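Local coordinates for ferrous iron uptake transporter protein B (Streptococcus thermophilus, PDB 3TAH), which probably drives uptake of ferrous iron across the cell membrane at the expense of GTP, the present chain being its cytosolic G-protein and helical domains, at residues 172-186 with 196-208. The protein carries 1 engineered substitution. Sequence-based numbering, arbitrary orientation.
Sequences PIYDDRLEAAISQIL and RSARFYAIKLFEQ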
loop_
_atom_site.group_PDB
_atom_site.type_symbol
_atom_site.label_atom_id
_atom_site.label_comp_id
_atom_site.label_asym_id
_atom_site.label_seq_id
_atom_site.Cartn_x
_atom_site.Cartn_y
_atom_site.Cartn_z
ATOM N N PRO A 172 -7.853 -6.559 2.534
ATOM C CA PRO A 172 -7.711 -7.963 2.115
ATOM C C PRO A 172 -7.974 -8.925 3.274
ATOM O O PRO A 172 -7.354 -8.812 4.323
ATOM C CB PRO A 172 -6.242 -8.061 1.672
ATOM C CG PRO A 172 -5.921 -6.680 1.216
ATOM C CD PRO A 172 -6.685 -5.757 2.125
ATOM N N ILE A 173 -8.908 -9.849 3.081
ATOM C CA ILE A 173 -9.258 -10.821 4.110
ATOM C C ILE A 173 -8.453 -12.079 3.827
ATOM O O ILE A 173 -8.519 -12.625 2.722
ATOM C CB ILE A 173 -10.783 -11.120 4.130
ATOM C CG1 ILE A 173 -11.571 -9.865 4.485
ATOM C CG2 ILE A 173 -11.114 -12.247 5.130
ATOM C CD1 ILE A 173 -13.092 -10.026 4.320
ATOM N N TYR A 174 -7.685 -12.526 4.818
ATOM C CA TYR A 174 -6.818 -13.698 4.700
ATOM C C TYR A 174 -7.485 -14.929 5.317
ATOM O O TYR A 174 -8.645 -14.865 5.735
ATOM C CB TYR A 174 -5.470 -13.411 5.371
ATOM C CG TYR A 174 -4.799 -12.190 4.801
ATOM C CD1 TYR A 174 -4.572 -12.082 3.418
ATOM C CD2 TYR A 174 -4.396 -11.148 5.604
ATOM C CE1 TYR A 174 -3.960 -10.956 2.863
ATOM C CE2 TYR A 174 -3.789 -10.010 5.058
ATOM C CZ TYR A 174 -3.567 -9.929 3.687
ATOM O OH TYR A 174 -2.968 -8.830 3.129
ATOM N N ASP A 175 -6.761 -16.043 5.365
ATOM C CA ASP A 175 -7.283 -17.278 5.951
ATOM C C ASP A 175 -7.863 -17.045 7.343
ATOM O O ASP A 175 -7.310 -16.253 8.124
ATOM C CB ASP A 175 -6.191 -18.340 6.073
ATOM C CG ASP A 175 -6.756 -19.666 6.540
ATOM O OD1 ASP A 175 -6.591 -20.010 7.723
ATOM O OD2 ASP A 175 -7.423 -20.319 5.718
ATOM N N ASP A 176 -8.973 -17.719 7.654
ATOM C CA ASP A 176 -9.564 -17.648 9.015
ATOM C C ASP A 176 -8.577 -17.765 10.165
ATOM O O ASP A 176 -8.754 -17.103 11.199
ATOM C CB ASP A 176 -10.620 -18.744 9.225
ATOM C CG ASP A 176 -11.900 -18.478 8.475
ATOM O OD1 ASP A 176 -12.126 -17.334 8.029
ATOM O OD2 ASP A 176 -12.696 -19.425 8.340
ATOM N N ARG A 177 -7.560 -18.603 10.005
ATOM C CA ARG A 177 -6.563 -18.816 11.070
ATOM C C ARG A 177 -5.660 -17.603 11.266
ATOM O O ARG A 177 -5.270 -17.302 12.398
ATOM C CB ARG A 177 -5.698 -20.035 10.794
ATOM C CG ARG A 177 -6.420 -21.378 10.859
ATOM C CD ARG A 177 -5.531 -22.449 10.255
ATOM N NE ARG A 177 -5.386 -22.281 8.811
ATOM C CZ ARG A 177 -4.559 -22.977 8.035
ATOM N NH1 ARG A 177 -3.784 -23.938 8.538
ATOM N NH2 ARG A 177 -4.515 -22.727 6.735
ATOM N N LEU A 178 -5.329 -16.912 10.178
ATOM C CA LEU A 178 -4.562 -15.676 10.315
ATOM C C LEU A 178 -5.445 -14.556 10.839
ATOM O O LEU A 178 -4.997 -13.773 11.665
ATOM C CB LEU A 178 -3.873 -15.264 9.005
ATOM C CG LEU A 178 -3.024 -13.986 9.094
ATOM C CD1 LEU A 178 -1.995 -14.061 10.240
ATOM C CD2 LEU A 178 -2.328 -13.727 7.770
ATOM N N GLU A 179 -6.688 -14.475 10.358
ATOM C CA GLU A 179 -7.655 -13.473 10.851
ATOM C C GLU A 179 -7.910 -13.590 12.357
ATOM O O GLU A 179 -8.031 -12.571 13.041
ATOM C CB GLU A 179 -8.967 -13.531 10.066
ATOM C CG GLU A 179 -8.834 -13.113 8.595
ATOM C CD GLU A 179 -8.384 -11.686 8.425
ATOM O OE1 GLU A 179 -8.698 -10.842 9.295
ATOM O OE2 GLU A 179 -7.701 -11.391 7.420
ATOM N N ALA A 180 -7.952 -14.821 12.875
ATOM C CA ALA A 180 -8.088 -15.055 14.315
ATOM C C ALA A 180 -6.904 -14.445 15.068
ATOM O O ALA A 180 -7.085 -13.758 16.084
ATOM C CB ALA A 180 -8.200 -16.576 14.616
ATOM N N ALA A 181 -5.696 -14.678 14.556
ATOM C CA ALA A 181 -4.491 -14.094 15.149
ATOM C C ALA A 181 -4.505 -12.561 15.112
ATOM O O ALA A 181 -4.170 -11.906 16.093
ATOM C CB ALA A 181 -3.230 -14.623 14.443
ATOM N N ILE A 182 -4.875 -11.990 13.969
ATOM C CA ILE A 182 -4.937 -10.526 13.829
ATOM C C ILE A 182 -5.971 -9.926 14.808
ATOM O O ILE A 182 -5.685 -8.924 15.494
ATOM C CB ILE A 182 -5.254 -10.120 12.385
ATOM C CG1 ILE A 182 -4.101 -10.525 11.451
ATOM C CG2 ILE A 182 -5.539 -8.603 12.284
ATOM C CD1 ILE A 182 -4.493 -10.472 9.982
ATOM N N SER A 183 -7.157 -10.528 14.857
ATOM C CA SER A 183 -8.200 -10.118 15.810
ATOM C C SER A 183 -7.737 -10.108 17.272
ATOM O O SER A 183 -8.054 -9.182 18.012
ATOM C CB SER A 183 -9.438 -11.009 15.679
ATOM O OG SER A 183 -10.171 -10.641 14.527
ATOM N N GLN A 184 -7.020 -11.149 17.684
ATOM C CA GLN A 184 -6.507 -11.246 19.068
ATOM C C GLN A 184 -5.389 -10.244 19.340
ATOM O O GLN A 184 -5.308 -9.684 20.438
ATOM C CB GLN A 184 -6.100 -12.680 19.393
ATOM C CG GLN A 184 -7.332 -13.568 19.488
ATOM C CD GLN A 184 -6.999 -15.035 19.482
ATOM O OE1 GLN A 184 -5.956 -15.430 19.962
ATOM N NE2 GLN A 184 -7.899 -15.847 18.942
ATOM N N ILE A 185 -4.543 -9.987 18.342
ATOM C CA ILE A 185 -3.510 -8.959 18.479
ATOM C C ILE A 185 -4.170 -7.572 18.587
ATOM O O ILE A 185 -3.751 -6.749 19.411
ATOM C CB ILE A 185 -2.452 -9.023 17.352
ATOM C CG1 ILE A 185 -1.612 -10.291 17.512
ATOM C CG2 ILE A 185 -1.548 -7.793 17.392
ATOM C CD1 ILE A 185 -0.751 -10.606 16.296
ATOM N N LEU A 186 -5.203 -7.326 17.784
ATOM C CA LEU A 186 -5.989 -6.087 17.899
ATOM C C LEU A 186 -6.580 -5.917 19.303
ATOM O O LEU A 186 -6.524 -4.817 19.849
ATOM C CB LEU A 186 -7.090 -6.018 16.839
ATOM C CG LEU A 186 -6.629 -5.742 15.411
ATOM C CD1 LEU A 186 -7.784 -5.991 14.418
ATOM C CD2 LEU A 186 -6.064 -4.306 15.278
ATOM N N ARG A 196 -7.399 3.499 12.579
ATOM C CA ARG A 196 -7.262 3.468 11.117
ATOM C C ARG A 196 -6.169 2.519 10.620
ATOM O O ARG A 196 -6.351 1.826 9.617
ATOM C CB ARG A 196 -6.994 4.875 10.573
ATOM C CG ARG A 196 -6.757 4.954 9.059
ATOM C CD ARG A 196 -6.648 6.417 8.598
ATOM N NE ARG A 196 -7.892 7.157 8.831
ATOM C CZ ARG A 196 -8.992 7.112 8.080
ATOM N NH1 ARG A 196 -9.074 6.352 6.986
ATOM N NH2 ARG A 196 -10.045 7.850 8.439
ATOM N N SER A 197 -5.039 2.520 11.323
ATOM C CA SER A 197 -3.857 1.764 10.947
ATOM C C SER A 197 -3.654 0.541 11.833
ATOM O O SER A 197 -2.618 -0.133 11.729
ATOM C CB SER A 197 -2.621 2.679 10.996
ATOM O OG SER A 197 -2.515 3.368 12.235
ATOM N N ALA A 198 -4.636 0.236 12.686
ATOM C CA ALA A 198 -4.490 -0.835 13.681
ATOM C C ALA A 198 -4.132 -2.159 13.028
ATOM O O ALA A 198 -3.277 -2.877 13.536
ATOM C CB ALA A 198 -5.741 -0.994 14.538
ATOM N N ARG A 199 -4.765 -2.464 11.900
ATOM C CA ARG A 199 -4.506 -3.716 11.185
ATOM C C ARG A 199 -3.067 -3.801 10.654
ATOM O O ARG A 199 -2.453 -4.873 10.721
ATOM C CB ARG A 199 -5.524 -3.907 10.062
ATOM C CG ARG A 199 -5.482 -5.269 9.435
ATOM C CD ARG A 199 -6.662 -5.460 8.494
ATOM N NE ARG A 199 -6.491 -6.695 7.753
ATOM C CZ ARG A 199 -6.851 -7.911 8.159
ATOM N NH1 ARG A 199 -7.447 -8.126 9.331
ATOM N NH2 ARG A 199 -6.608 -8.949 7.367
ATOM N N PHE A 200 -2.541 -2.681 10.147
ATOM C CA PHE A 200 -1.149 -2.608 9.704
ATOM C C PHE A 200 -0.219 -2.992 10.849
ATOM O O PHE A 200 0.695 -3.795 10.678
ATOM C CB PHE A 200 -0.775 -1.197 9.220
ATOM C CG PHE A 200 0.660 -1.073 8.825
ATOM C CD1 PHE A 200 1.044 -1.298 7.517
ATOM C CD2 PHE A 200 1.631 -0.727 9.757
ATOM C CE1 PHE A 200 2.370 -1.203 7.146
ATOM C CE2 PHE A 200 2.963 -0.630 9.373
ATOM C CZ PHE A 200 3.318 -0.867 8.072
ATOM N N TYR A 201 -0.453 -2.391 12.012
ATOM C CA TYR A 201 0.375 -2.664 13.179
ATOM C C TYR A 201 0.188 -4.093 13.680
ATOM O O TYR A 201 1.161 -4.736 14.061
ATOM C CB TYR A 201 0.072 -1.676 14.299
ATOM C CG TYR A 201 0.629 -0.309 14.044
ATOM C CD1 TYR A 201 2.003 -0.080 14.109
ATOM C CD2 TYR A 201 -0.198 0.760 13.758
ATOM C CE1 TYR A 201 2.529 1.177 13.877
ATOM C CE2 TYR A 201 0.321 2.017 13.529
ATOM C CZ TYR A 201 1.682 2.219 13.596
ATOM O OH TYR A 201 2.201 3.470 13.357
ATOM N N ALA A 202 -1.047 -4.590 13.676
ATOM C CA ALA A 202 -1.306 -5.948 14.147
ATOM C C ALA A 202 -0.556 -6.983 13.286
ATOM O O ALA A 202 0.042 -7.921 13.808
ATOM C CB ALA A 202 -2.801 -6.241 14.185
ATOM N N ILE A 203 -0.587 -6.808 11.971
ATOM C CA ILE A 203 0.090 -7.727 11.055
ATOM C C ILE A 203 1.602 -7.632 11.229
ATOM O O ILE A 203 2.289 -8.655 11.245
ATOM C CB ILE A 203 -0.305 -7.485 9.585
ATOM C CG1 ILE A 203 -1.766 -7.857 9.378
ATOM C CG2 ILE A 203 0.574 -8.350 8.640
ATOM C CD1 ILE A 203 -2.357 -7.362 8.095
ATOM N N LYS A 204 2.119 -6.410 11.350
ATOM C CA LYS A 204 3.550 -6.215 11.607
ATOM C C LYS A 204 4.021 -6.870 12.899
ATOM O O LYS A 204 5.097 -7.455 12.947
ATOM C CB LYS A 204 3.891 -4.727 11.628
ATOM C CG LYS A 204 3.875 -4.102 10.251
ATOM C CD LYS A 204 5.185 -4.316 9.546
ATOM C CE LYS A 204 5.099 -4.060 8.052
ATOM N NZ LYS A 204 4.320 -5.130 7.372
ATOM N N LEU A 205 3.217 -6.768 13.950
ATOM C CA LEU A 205 3.550 -7.413 15.210
ATOM C C LEU A 205 3.553 -8.927 15.074
ATOM O O LEU A 205 4.435 -9.602 15.629
ATOM C CB LEU A 205 2.577 -6.996 16.310
ATOM C CG LEU A 205 2.845 -5.569 16.804
ATOM C CD1 LEU A 205 1.648 -5.052 17.580
ATOM C CD2 LEU A 205 4.128 -5.522 17.628
ATOM N N PHE A 206 2.576 -9.444 14.332
ATOM C CA PHE A 206 2.473 -10.878 14.120
ATOM C C PHE A 206 3.741 -11.411 13.448
ATOM O O PHE A 206 4.288 -12.445 13.862
ATOM C CB PHE A 206 1.247 -11.244 13.284
ATOM C CG PHE A 206 1.130 -12.723 13.017
ATOM C CD1 PHE A 206 0.561 -13.572 13.962
ATOM C CD2 PHE A 206 1.602 -13.273 11.830
ATOM C CE1 PHE A 206 0.458 -14.950 13.718
ATOM C CE2 PHE A 206 1.507 -14.652 11.577
ATOM C CZ PHE A 206 0.935 -15.492 12.515
ATOM N N GLU A 207 4.215 -10.689 12.438
ATOM C CA GLU A 207 5.416 -11.096 11.698
ATOM C C GLU A 207 6.745 -10.645 12.350
ATOM O O GLU A 207 7.823 -10.774 11.748
ATOM C CB GLU A 207 5.310 -10.631 10.244
ATOM C CG GLU A 207 5.518 -9.158 10.059
ATOM C CD GLU A 207 5.036 -8.613 8.719
ATOM O OE1 GLU A 207 5.226 -7.398 8.526
ATOM O OE2 GLU A 207 4.502 -9.361 7.874
ATOM N N GLN A 208 6.655 -10.131 13.571
ATOM C CA GLN A 208 7.793 -9.680 14.381
ATOM C C GLN A 208 8.674 -8.633 13.709
ATOM O O GLN A 208 9.903 -8.693 13.766
ATOM C CB GLN A 208 8.599 -10.876 14.844
ATOM C CG GLN A 208 7.786 -11.715 15.807
ATOM C CD GLN A 208 8.091 -13.149 15.664
ATOM O OE1 GLN A 208 8.835 -13.712 16.456
ATOM N NE2 GLN A 208 7.519 -13.769 14.638
HETATM O O HOH W 1 -5.602 -6.884 5.171
#
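The guanidinium of R199 meets E179 at its edge, the two planes only 7° apart, while I182 CD1 lies over one face of the guanidinium. The Y174 ring has P172 O over the centre of one face and I203 CD1 at its edge. At the other end of the contact, the F206 ring takes L178 CD1 over one face in a CH-pi contact, 4.0 Å from the ring centroid, and I185 CD1 at its edge. These groups join residues 176-186 of helix 176-189 to helix 198-206 in the FeoB helical domain, the segment axes crossing at 110° with a closest approach of 9.0 Å. I185 CG2 packs against A202 CB at 3.8 Å and L186 CD2 presses tightly on A198 CB, consistent with small residues letting helices approach. With CG anti to the backbone N (chi1 -170°) and the chain extended as far as NE, R199 reaches back to the start of the partner helix. Its two-pronged salt bridge uses the syn lone pairs of both carboxylate oxygens, R199 NH1 to E179 OE1 at 3.0 Å and R199 NH2 to E179 OE2 at 2.7 Å. A water accepts from R199 NE and donates to P172 O. The anti side of E179 OE2 receives a second, nearly straight bond, from Y174 N at 2.8 Å.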